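Probable ribose-5-phosphate isomerase B (PDB 6MU0) probably interconverts ribulose 5-phosphate and ribose 5-phosphate in the non-oxidative stage of the pentose phosphate pathway. Local coordinates at residues 107-112 with 139-144. Sequence-based numbering, arbitrary orientation.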
ATOM      1  N   ALA A 107       0.621  -4.919  10.224  1.00  9.03           N
ATOM      2  CA  ALA A 107       0.660  -3.597   9.607  1.00  9.22           C
ATOM      3  C   ALA A 107      -0.697  -2.916   9.681  1.00  9.99           C
ATOM      4  O   ALA A 107      -0.770  -1.686   9.774  1.00 10.96           O
ATOM      5  CB  ALA A 107       1.110  -3.711   8.153  1.00 10.18           C
ATOM      6  N   ARG A 108      -1.776  -3.693   9.625  1.00 10.31           N
ATOM      7  CA  ARG A 108      -3.125  -3.181   9.816  0.65 11.29           C
ATOM      8  C   ARG A 108      -3.489  -3.121  11.301  1.00 10.62           C
ATOM      9  O   ARG A 108      -3.966  -2.094  11.793  1.00 11.75           O
ATOM     10  CB  ARG A 108      -4.097  -4.107   9.077  0.65 13.17           C
ATOM     11  CG  ARG A 108      -5.383  -3.457   8.628  0.65 14.57           C
ATOM     12  CD  ARG A 108      -5.236  -2.807   7.262  0.65 15.68           C
ATOM     13  NE  ARG A 108      -6.457  -2.101   6.895  0.65 15.43           N
ATOM     14  CZ  ARG A 108      -7.503  -2.666   6.298  0.65 15.63           C
ATOM     15  NH1 ARG A 108      -8.570  -1.937   6.010  0.65 17.41           N
ATOM     16  NH2 ARG A 108      -7.487  -3.959   5.989  0.65 14.93           N
ATOM     17  N   GLN A 109      -3.254  -4.224  12.020  1.00  9.77           N
ATOM     18  CA  GLN A 109      -3.719  -4.367  13.400  1.00  9.86           C
ATOM     19  C   GLN A 109      -3.122  -3.308  14.315  1.00  9.28           C
ATOM     20  O   GLN A 109      -3.832  -2.718  15.142  1.00 10.66           O
ATOM     21  CB  GLN A 109      -3.366  -5.765  13.911  1.00 10.79           C
ATOM     22  CG  GLN A 109      -4.155  -6.880  13.255  1.00 11.92           C
ATOM     23  CD  GLN A 109      -3.539  -8.249  13.485  1.00 12.80           C
ATOM     24  OE1 GLN A 109      -2.360  -8.363  13.812  1.00 14.22           O
ATOM     25  NE2 GLN A 109      -4.341  -9.299  13.307  1.00 14.92           N
ATOM     26  N   HIS A 110      -1.806  -3.092  14.218  1.00  9.26           N
ATOM     27  CA  HIS A 110      -1.119  -2.129  15.072  1.00  9.44           C
ATOM     28  C   HIS A 110      -0.922  -0.777  14.405  1.00  8.94           C
ATOM     29  O   HIS A 110      -1.104   0.258  15.049  1.00 10.10           O
ATOM     30  CB  HIS A 110       0.262  -2.652  15.481  1.00  9.28           C
ATOM     31  CG  HIS A 110       0.220  -3.757  16.479  1.00  9.26           C
ATOM     32  ND1 HIS A 110       1.324  -4.124  17.217  1.00 10.67           N
ATOM     33  CD2 HIS A 110      -0.789  -4.571  16.872  1.00 10.34           C
ATOM     34  CE1 HIS A 110       0.998  -5.123  18.017  1.00 10.69           C
ATOM     35  NE2 HIS A 110      -0.279  -5.409  17.833  1.00 10.60           N
ATOM     36  N   ASP A 111      -0.544  -0.754  13.129  1.00  9.26           N
ATOM     37  CA  ASP A 111      -0.116   0.490  12.505  1.00  9.93           C
ATOM     38  C   ASP A 111      -1.205   1.184  11.703  1.00  9.11           C
ATOM     39  O   ASP A 111      -0.963   2.286  11.201  1.00  9.80           O
ATOM     40  CB  ASP A 111       1.086   0.240  11.583  1.00 11.85           C
ATOM     41  CG  ASP A 111       2.203  -0.490  12.265  1.00 15.58           C
ATOM     42  OD1 ASP A 111       2.896   0.119  13.093  1.00 17.13           O
ATOM     43  OD2 ASP A 111       2.400  -1.680  11.961  1.00 15.81           O
ATOM     44  N   ASN A 112      -2.377   0.564  11.555  1.00  9.77           N
ATOM     45  CA  ASN A 112      -3.493   1.133  10.795  1.00 10.93           C
ATOM     46  C   ASN A 112      -3.067   1.595   9.403  1.00  9.62           C
ATOM     47  O   ASN A 112      -3.545   2.606   8.890  1.00 10.04           O
ATOM     48  CB  ASN A 112      -4.189   2.266  11.550  1.00 13.40           C
ATOM     49  CG  ASN A 112      -5.576   2.529  11.026  1.00 15.63           C
ATOM     50  OD1 ASN A 112      -6.203   1.641  10.450  1.00 16.19           O
ATOM     51  ND2 ASN A 112      -6.064   3.751  11.210  1.00 19.01           N
ATOM     52  N   ASN A 139      -7.891  -6.271  10.707  1.00 17.61           N
ATOM     53  CA  ASN A 139      -8.558  -5.060  11.163  1.00 18.96           C
ATOM     54  C   ASN A 139      -7.682  -4.343  12.180  1.00 16.65           C
ATOM     55  O   ASN A 139      -6.996  -4.979  12.986  1.00 16.93           O
ATOM     56  CB  ASN A 139      -9.908  -5.392  11.812  1.00 22.71           C
ATOM     57  CG  ASN A 139     -10.867  -6.059  10.850  1.00 28.66           C
ATOM     58  OD1 ASN A 139     -11.115  -5.552   9.758  1.00 30.67           O
ATOM     59  ND2 ASN A 139     -11.402  -7.207  11.244  1.00 31.02           N
ATOM     60  N   PHE A 140      -7.711  -3.013  12.134  1.00 14.55           N
ATOM     61  CA  PHE A 140      -7.029  -2.202  13.133  1.00 13.01           C
ATOM     62  C   PHE A 140      -7.578  -2.520  14.521  1.00 12.77           C
ATOM     63  O   PHE A 140      -8.795  -2.603  14.715  1.00 15.09           O
ATOM     64  CB  PHE A 140      -7.238  -0.723  12.792  1.00 13.34           C
ATOM     65  CG  PHE A 140      -6.523   0.233  13.707  1.00 13.35           C
ATOM     66  CD1 PHE A 140      -5.185   0.052  14.027  1.00 12.47           C
ATOM     67  CD2 PHE A 140      -7.188   1.332  14.226  1.00 15.01           C
ATOM     68  CE1 PHE A 140      -4.527   0.945  14.859  1.00 13.65           C
ATOM     69  CE2 PHE A 140      -6.538   2.226  15.063  1.00 16.17           C
ATOM     70  CZ  PHE A 140      -5.206   2.034  15.375  1.00 14.77           C
ATOM     71  N   GLU A 141      -6.677  -2.709  15.487  1.00 12.30           N
ATOM     72  CA  GLU A 141      -7.056  -3.116  16.836  1.00 12.40           C
ATOM     73  C   GLU A 141      -7.299  -1.943  17.787  1.00 12.52           C
ATOM     74  O   GLU A 141      -7.758  -2.166  18.913  1.00 14.97           O
ATOM     75  CB  GLU A 141      -6.045  -4.135  17.399  1.00 12.11           C
ATOM     76  CG  GLU A 141      -6.111  -5.487  16.669  1.00 12.50           C
ATOM     77  CD  GLU A 141      -5.052  -6.498  17.094  1.00 12.48           C
ATOM     78  OE1 GLU A 141      -4.167  -6.162  17.905  1.00 14.14           O
ATOM     79  OE2 GLU A 141      -5.110  -7.644  16.593  1.00 14.04           O
ATOM     80  N   GLY A 142      -7.034  -0.708  17.361  1.00 13.46           N
ATOM     81  CA  GLY A 142      -7.366   0.459  18.160  1.00 13.74           C
ATOM     82  C   GLY A 142      -6.644   0.487  19.496  1.00 13.29           C
ATOM     83  O   GLY A 142      -5.531  -0.015  19.649  1.00 12.36           O
ATOM     84  N   GLY A 143      -7.292   1.092  20.485  1.00 14.10           N
ATOM     85  CA  GLY A 143      -6.719   1.110  21.822  1.00 14.33           C
ATOM     86  C   GLY A 143      -5.408   1.867  21.861  1.00 13.36           C
ATOM     87  O   GLY A 143      -5.283   2.983  21.343  1.00 13.79           O
ATOM     88  N   ARG A 144      -4.396   1.238  22.473  1.00 12.79           N
ATOM     89  CA  ARG A 144      -3.075   1.859  22.542  1.00 11.46           C
ATOM     90  C   ARG A 144      -2.545   2.201  21.158  1.00 11.76           C
ATOM     91  O   ARG A 144      -1.796   3.175  20.996  1.00 12.31           O
ATOM     92  CB  ARG A 144      -2.102   0.940  23.282  1.00 11.92           C
ATOM     93  CG  ARG A 144      -1.798  -0.372  22.561  1.00 10.94           C
ATOM     94  CD  ARG A 144      -1.177  -1.378  23.516  1.00 10.93           C
ATOM     95  NE  ARG A 144      -0.706  -2.607  22.870  1.00  9.80           N
ATOM     96  CZ  ARG A 144      -1.463  -3.667  22.614  1.00  9.28           C
ATOM     97  NH1 ARG A 144      -2.753  -3.669  22.945  1.00 10.20           N
ATOM     98  NH2 ARG A 144      -0.922  -4.734  22.037  1.00  9.59           N
TER
HETATM   99  O   HOH W   1      -7.164  -8.609  12.487  1.00 17.43           O
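Gln109 and Phe140 bring the two backbones within 4.0 Å of each other, CA to CA, and one direct hydrogen bond joins the segments: Glu141 N to Gln109 O at 2.9 Å, with an angle of 165° at the hydrogen. Gln109 CA also makes a CA-H...O contact with Asn139 O at 3.4 Å, and a water bridges Gln109 NE2 and Asn139 N, accepting from both.

Phe140 has the largest share of the contact, ahead of Gln109. Its ring is wedged between Asn112 CB on one face, a CH-pi contact 3.6 Å from the centroid, and Gly142 N over the centre of the other, a position set by chi1 of -177°, which turns CG opposite the backbone N. The Asn112 amide stacks on the same ring, its plane only 17° from the ring plane. At the ring edge, Phe140 CE1 meets the carbonyl oxygen His110 O at 3.5 Å. Glu141 runs alongside Gln109, both chains extended, and Glu141 OE2 comes 3.5 Å from Gln109 CD without a hydrogen bond. Glu141 OE1 reaches the edge of the His110 ring, 3.9 Å from His110 CD2. His110, probably the proton donor of the isomerase as in relatives, also stacks on His145; Arg144, probably substrate-binding like Asp111, brings NH2 to 4.3 Å from His110 NE2.

The contact packs the end of helix 101-109 and the turn leading to strand 115-117 of the parallel sheet against the linker from helix 125-137 to the C-terminal helix 144-158, where Phe140 also touches His145 and Gln146.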